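Local atomic coordinates of Sec-alkylsulfatase (PDB entry 4AXH), a protein that catalyses the zinc-dependent hydrolysis of (R)-secondary-alkyl sulfates with strict inversion of configuration, releasing (S)-secondary alcohols and inorganic sulfate. Residues 73-78 / 82-87; 110-115 / 244-249. All blocks are in the same frame, centred on the assembly; numbering follows the deposited sequence.

Contact 1 of 2, residues 73-78 / 82-87; sequences GQIKNA and VVWDMG
Ile75 pairs with both Val83 and Trp84 across an antiparallel hairpin, a classic beta bulge in which Ile75 O accepts from Val83 N at 2.8 Å and from Trp84 N at 3.3 Å. Ile75 N returns a bond to Trp84 O of 2.8 Å, and Met86 N reaches Gly73 O almost straight, at 177°. On one face Ile75 and Trp84 lie side by side and point the same way: Ile75 CD1 meets Trp84 CB at 3.9 Å and approaches the indole obliquely. Branched Ile75 suits this buried face, while Trp84 carries its ring onward, where NE1 bonds to Gly129 O. The other face is more polar. Gln74, extended beyond CG, runs alongside Asp85, so that Gln74 CG lies 3.4 Å from Asp85 OD1 and Gln74 NE2 gives Asp85 OD2 a weak bond of 3.5 Å; long and polar, Gln74 fits this more exposed face. With Val83 CG2 anti to the carbonyl carbon, that methyl lies against Asn77, 3.5 Å from Asn77 N. Helix 153-164 packs against the hairpin, Thr155 touching both Ile75 and Val83, and Val83 also makes a backbone bond with Thr255 in the loop before strand 266-268.

Contact 2 of 2, residues 110-115 / 244-249; sequences QLNNIA and QVDSGL
Asn112 ND2 is gripped from the loop 244-249 by Gly248 O at 2.8 Å and by Asp246 OD2 at 2.9 Å, with a weak third bond to Asp246 OD1. The loop here forms an Asx turn: Asp246 OD2 also accepts from Gly248 N, at 3.0 Å, so one carboxylate oxygen both closes the turn and receives the asparagine. Asparagine suits its place because one planar amide nitrogen carries two hydrogens and can serve two acceptors. Both strong partners lie close to its plane, and the amide and carboxylate are nearly coplanar, 17° apart. Asp246 OD2 takes ND2 on its syn lone pair but meets Gly248 N from above the carboxylate plane, so the two donors arrive from different directions. Asn112 CG stands anti to its carbonyl carbon (chi1 -75°), extending the amide from the type I turn Leu111-Ile114, into which helix 103-111 leads. Gly248 has a positive phi, which glycine accepts readily. The buried carboxylate is also held by Lys251, its strongest polar partner, whose NZ forms a salt bridge with Asp246 OD1 and would be expected to favour its charged form. Leu249 brings the loop to the active site, its side chain about 4 Å from those of zinc ligand His355 and sulfate-binding Tyr417. At the amide, Gly248 O is met from well above its carbonyl plane, with ND2 lying 62° out of it.

In the fold
Contact 1 closes before contact 2 opens along the chain, and their centres are 16 Å apart on the same side of the chain's centre. Helix 103-111 follows strand 82-85 in sequence and carries the chain into contact 2. They also touch directly, since Met86 CE packs on Asn113 O and Ala115 CB. Contact 1 is local, whereas contact 2 ties residues 110-115 to the long loop between helix 222-233 and strand 266-268 of the metallo-beta-lactamase fold. Leu249 comes closer to the metal site, its side chain about 6 Å from a zinc ion, than Trp84, about 11 Å away. The N-terminal chain thus packs beside the loop bordering the zinc and sulfate site.

Contact 1 of 2, residues 73-78 / 82-87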
loop_
_atom_site.group_PDB
_atom_site.type_symbol
_atom_site.label_atom_id
_atom_site.label_comp_id
_atom_site.label_asym_id
_atom_site.label_seq_id
_atom_site.Cartn_x
_atom_site.Cartn_y
_atom_site.Cartn_z
ATOM N N GLY A 73 36.381 -15.664 -10.443
ATOM C CA GLY A 73 37.245 -14.993 -9.485
ATOM C C GLY A 73 36.627 -13.912 -8.628
ATOM O O GLY A 73 35.419 -13.910 -8.368
ATOM N N GLN A 74 37.489 -13.008 -8.154
ATOM C CA GLN A 74 37.115 -11.914 -7.285
ATOM C C GLN A 74 37.282 -10.561 -7.989
ATOM O O GLN A 74 38.115 -10.399 -8.888
ATOM C CB GLN A 74 38.011 -11.885 -6.029
ATOM C CG GLN A 74 38.022 -13.121 -5.161
ATOM C CD GLN A 74 39.100 -13.020 -4.102
ATOM O OE1 GLN A 74 40.278 -12.742 -4.381
ATOM N NE2 GLN A 74 38.722 -13.256 -2.858
ATOM N N ILE A 75 36.523 -9.574 -7.500
ATOM C CA ILE A 75 36.588 -8.184 -7.884
ATOM C C ILE A 75 36.877 -7.480 -6.549
ATOM O O ILE A 75 36.173 -7.711 -5.560
ATOM C CB ILE A 75 35.280 -7.701 -8.557
ATOM C CG1 ILE A 75 35.012 -8.449 -9.875
ATOM C CG2 ILE A 75 35.302 -6.170 -8.772
ATOM C CD1 ILE A 75 33.566 -8.306 -10.374
ATOM N N LYS A 76 37.927 -6.660 -6.513
ATOM C CA LYS A 76 38.332 -5.932 -5.314
ATOM C C LYS A 76 38.089 -4.438 -5.439
ATOM O O LYS A 76 38.001 -3.904 -6.555
ATOM C CB LYS A 76 39.817 -6.195 -5.017
ATOM C CG LYS A 76 40.106 -7.608 -4.512
ATOM C CD LYS A 76 41.457 -8.132 -4.991
ATOM C CE LYS A 76 41.335 -9.259 -6.002
ATOM N NZ LYS A 76 40.837 -8.808 -7.347
ATOM N N ASN A 77 37.985 -3.766 -4.271
ATOM C CA ASN A 77 37.800 -2.325 -4.087
ATOM C C ASN A 77 39.186 -1.653 -4.242
ATOM O O ASN A 77 40.183 -2.366 -4.397
ATOM C CB ASN A 77 37.241 -2.097 -2.666
ATOM C CG ASN A 77 37.015 -0.656 -2.286
ATOM O OD1 ASN A 77 37.898 0.023 -1.718
ATOM N ND2 ASN A 77 35.842 -0.148 -2.634
ATOM N N ALA A 78 39.268 -0.287 -4.153
ATOM C CA ALA A 78 40.543 0.442 -4.180
ATOM C C ALA A 78 41.422 0.034 -3.002
ATOM O O ALA A 78 42.619 -0.213 -3.184
ATOM C CB ALA A 78 40.314 1.930 -4.163
ATOM N N VAL A 82 37.520 -7.376 -0.925
ATOM C CA VAL A 82 36.660 -8.125 -1.849
ATOM C C VAL A 82 35.284 -7.472 -1.948
ATOM O O VAL A 82 34.667 -7.184 -0.922
ATOM C CB VAL A 82 36.579 -9.652 -1.527
ATOM C CG1 VAL A 82 36.008 -10.432 -2.709
ATOM C CG2 VAL A 82 37.946 -10.213 -1.160
ATOM N N VAL A 83 34.848 -7.213 -3.195
ATOM C CA VAL A 83 33.575 -6.594 -3.571
ATOM C C VAL A 83 32.598 -7.674 -4.056
ATOM O O VAL A 83 31.413 -7.632 -3.707
ATOM C CB VAL A 83 33.792 -5.475 -4.653
ATOM C CG1 VAL A 83 32.488 -5.023 -5.309
ATOM C CG2 VAL A 83 34.498 -4.285 -4.053
ATOM N N TRP A 84 33.112 -8.603 -4.907
ATOM C CA TRP A 84 32.363 -9.665 -5.541
ATOM C C TRP A 84 33.237 -10.899 -5.630
ATOM O O TRP A 84 34.329 -10.835 -6.203
ATOM C CB TRP A 84 31.960 -9.233 -6.959
ATOM C CG TRP A 84 30.935 -10.126 -7.603
ATOM C CD1 TRP A 84 31.139 -11.027 -8.610
ATOM C CD2 TRP A 84 29.539 -10.202 -7.268
ATOM N NE1 TRP A 84 29.946 -11.648 -8.937
ATOM C CE2 TRP A 84 28.952 -11.159 -8.127
ATOM C CE3 TRP A 84 28.728 -9.547 -6.327
ATOM C CZ2 TRP A 84 27.586 -11.435 -8.105
ATOM C CZ3 TRP A 84 27.377 -9.844 -6.289
ATOM C CH2 TRP A 84 26.815 -10.763 -7.176
ATOM N N ASP A 85 32.747 -12.025 -5.087
ATOM C CA ASP A 85 33.455 -13.305 -5.064
ATOM C C ASP A 85 32.546 -14.427 -5.560
ATOM O O ASP A 85 31.547 -14.749 -4.915
ATOM C CB ASP A 85 33.979 -13.604 -3.633
ATOM C CG ASP A 85 35.116 -14.612 -3.528
ATOM O OD1 ASP A 85 35.465 -15.239 -4.574
ATOM O OD2 ASP A 85 35.653 -14.785 -2.396
ATOM N N MET A 86 32.876 -14.984 -6.723
ATOM C CA MET A 86 32.144 -16.094 -7.342
ATOM C C MET A 86 32.729 -17.447 -6.892
ATOM O O MET A 86 31.997 -18.432 -6.834
ATOM C CB MET A 86 32.160 -15.977 -8.870
ATOM C CG MET A 86 31.028 -15.143 -9.405
ATOM S SD MET A 86 29.371 -15.866 -9.159
ATOM C CE MET A 86 29.557 -17.338 -10.121
ATOM N N GLY A 87 34.020 -17.455 -6.533
ATOM C CA GLY A 87 34.744 -18.613 -6.034
ATOM C C GLY A 87 34.166 -19.191 -4.754
ATOM O O GLY A 87 34.409 -20.361 -4.451
#

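Contact 2 of 2, residues 110-115 / 244-249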
loop_
_atom_site.group_PDB
_atom_site.type_symbol
_atom_site.label_atom_id
_atom_site.label_comp_id
_atom_site.label_asym_id
_atom_site.label_seq_id
_atom_site.Cartn_x
_atom_site.Cartn_y
_atom_site.Cartn_z
ATOM N N GLN A 110 22.641 -22.883 -9.148
ATOM C CA GLN A 110 23.538 -23.412 -10.182
ATOM C C GLN A 110 23.499 -22.609 -11.439
ATOM O O GLN A 110 24.541 -22.433 -12.062
ATOM C CB GLN A 110 23.234 -24.878 -10.516
ATOM C CG GLN A 110 23.638 -25.866 -9.430
ATOM C CD GLN A 110 23.397 -27.264 -9.910
ATOM O OE1 GLN A 110 22.257 -27.719 -10.014
ATOM N NE2 GLN A 110 24.461 -27.940 -10.283
ATOM N N LEU A 111 22.306 -22.148 -11.832
ATOM C CA LEU A 111 22.124 -21.346 -13.030
ATOM C C LEU A 111 22.800 -19.993 -12.850
ATOM O O LEU A 111 23.539 -19.545 -13.718
ATOM C CB LEU A 111 20.623 -21.190 -13.336
ATOM C CG LEU A 111 19.915 -22.386 -14.016
ATOM C CD1 LEU A 111 18.418 -22.349 -13.787
ATOM C CD2 LEU A 111 20.171 -22.409 -15.474
ATOM N N ASN A 112 22.610 -19.386 -11.681
ATOM C CA ASN A 112 23.152 -18.077 -11.303
ATOM C C ASN A 112 24.677 -18.063 -11.163
ATOM O O ASN A 112 25.267 -16.995 -10.970
ATOM C CB ASN A 112 22.437 -17.544 -10.034
ATOM C CG ASN A 112 21.046 -17.022 -10.292
ATOM O OD1 ASN A 112 20.752 -16.510 -11.369
ATOM N ND2 ASN A 112 20.159 -17.114 -9.302
ATOM N N ASN A 113 25.303 -19.246 -11.273
ATOM C CA ASN A 113 26.747 -19.457 -11.228
ATOM C C ASN A 113 27.342 -19.304 -12.614
ATOM O O ASN A 113 28.553 -19.079 -12.733
ATOM C CB ASN A 113 27.087 -20.831 -10.683
ATOM C CG ASN A 113 26.976 -20.988 -9.209
ATOM O OD1 ASN A 113 26.231 -21.819 -8.715
ATOM N ND2 ASN A 113 27.818 -20.331 -8.483
ATOM N N ILE A 114 26.502 -19.437 -13.672
ATOM C CA ILE A 114 26.943 -19.283 -15.064
ATOM C C ILE A 114 27.246 -17.806 -15.305
ATOM O O ILE A 114 26.363 -17.038 -15.699
ATOM C CB ILE A 114 26.028 -19.993 -16.124
ATOM C CG1 ILE A 114 25.987 -21.521 -15.864
ATOM C CG2 ILE A 114 26.548 -19.761 -17.554
ATOM C CD1 ILE A 114 24.610 -22.152 -15.841
ATOM N N ALA A 115 28.495 -17.414 -14.953
ATOM C CA ALA A 115 28.988 -16.029 -15.006
ATOM C C ALA A 115 30.009 -15.779 -16.110
ATOM O O ALA A 115 30.734 -16.698 -16.517
ATOM C CB ALA A 115 29.582 -15.635 -13.665
ATOM N N GLN A 244 24.429 -19.431 3.217
ATOM C CA GLN A 244 24.033 -18.666 2.040
ATOM C C GLN A 244 24.378 -19.379 0.745
ATOM O O GLN A 244 25.527 -19.754 0.546
ATOM C CB GLN A 244 24.662 -17.273 2.062
ATOM C CG GLN A 244 23.759 -16.169 1.497
ATOM C CD GLN A 244 23.981 -15.941 0.028
ATOM O OE1 GLN A 244 25.043 -16.240 -0.536
ATOM N NE2 GLN A 244 22.990 -15.397 -0.619
ATOM N N VAL A 245 23.390 -19.579 -0.142
ATOM C CA VAL A 245 23.642 -20.271 -1.403
ATOM C C VAL A 245 23.342 -19.453 -2.666
ATOM O O VAL A 245 24.012 -19.647 -3.684
ATOM C CB VAL A 245 23.028 -21.698 -1.487
ATOM C CG1 VAL A 245 23.596 -22.610 -0.415
ATOM C CG2 VAL A 245 21.503 -21.681 -1.442
ATOM N N ASP A 246 22.314 -18.576 -2.616
ATOM C CA ASP A 246 21.851 -17.789 -3.757
ATOM C C ASP A 246 20.886 -16.693 -3.302
ATOM O O ASP A 246 20.404 -16.711 -2.165
ATOM C CB ASP A 246 21.124 -18.731 -4.760
ATOM C CG ASP A 246 20.979 -18.176 -6.158
ATOM O OD1 ASP A 246 22.013 -17.928 -6.805
ATOM O OD2 ASP A 246 19.823 -18.042 -6.628
ATOM N N SER A 247 20.584 -15.752 -4.214
ATOM C CA SER A 247 19.627 -14.686 -3.941
ATOM C C SER A 247 18.518 -14.577 -5.014
ATOM O O SER A 247 17.891 -13.521 -5.164
ATOM C CB SER A 247 20.318 -13.359 -3.639
ATOM O OG SER A 247 20.912 -13.388 -2.351
ATOM N N GLY A 248 18.237 -15.702 -5.678
ATOM C CA GLY A 248 17.157 -15.830 -6.643
ATOM C C GLY A 248 17.486 -15.246 -7.982
ATOM O O GLY A 248 17.649 -15.992 -8.942
ATOM N N LEU A 249 17.600 -13.915 -8.050
ATOM C CA LEU A 249 17.914 -13.214 -9.293
ATOM C C LEU A 249 19.396 -12.925 -9.459
ATOM O O LEU A 249 19.795 -12.289 -10.445
ATOM C CB LEU A 249 17.092 -11.919 -9.414
ATOM C CG LEU A 249 15.591 -12.053 -9.349
ATOM C CD1 LEU A 249 14.951 -10.684 -9.289
ATOM C CD2 LEU A 249 15.062 -12.859 -10.533
#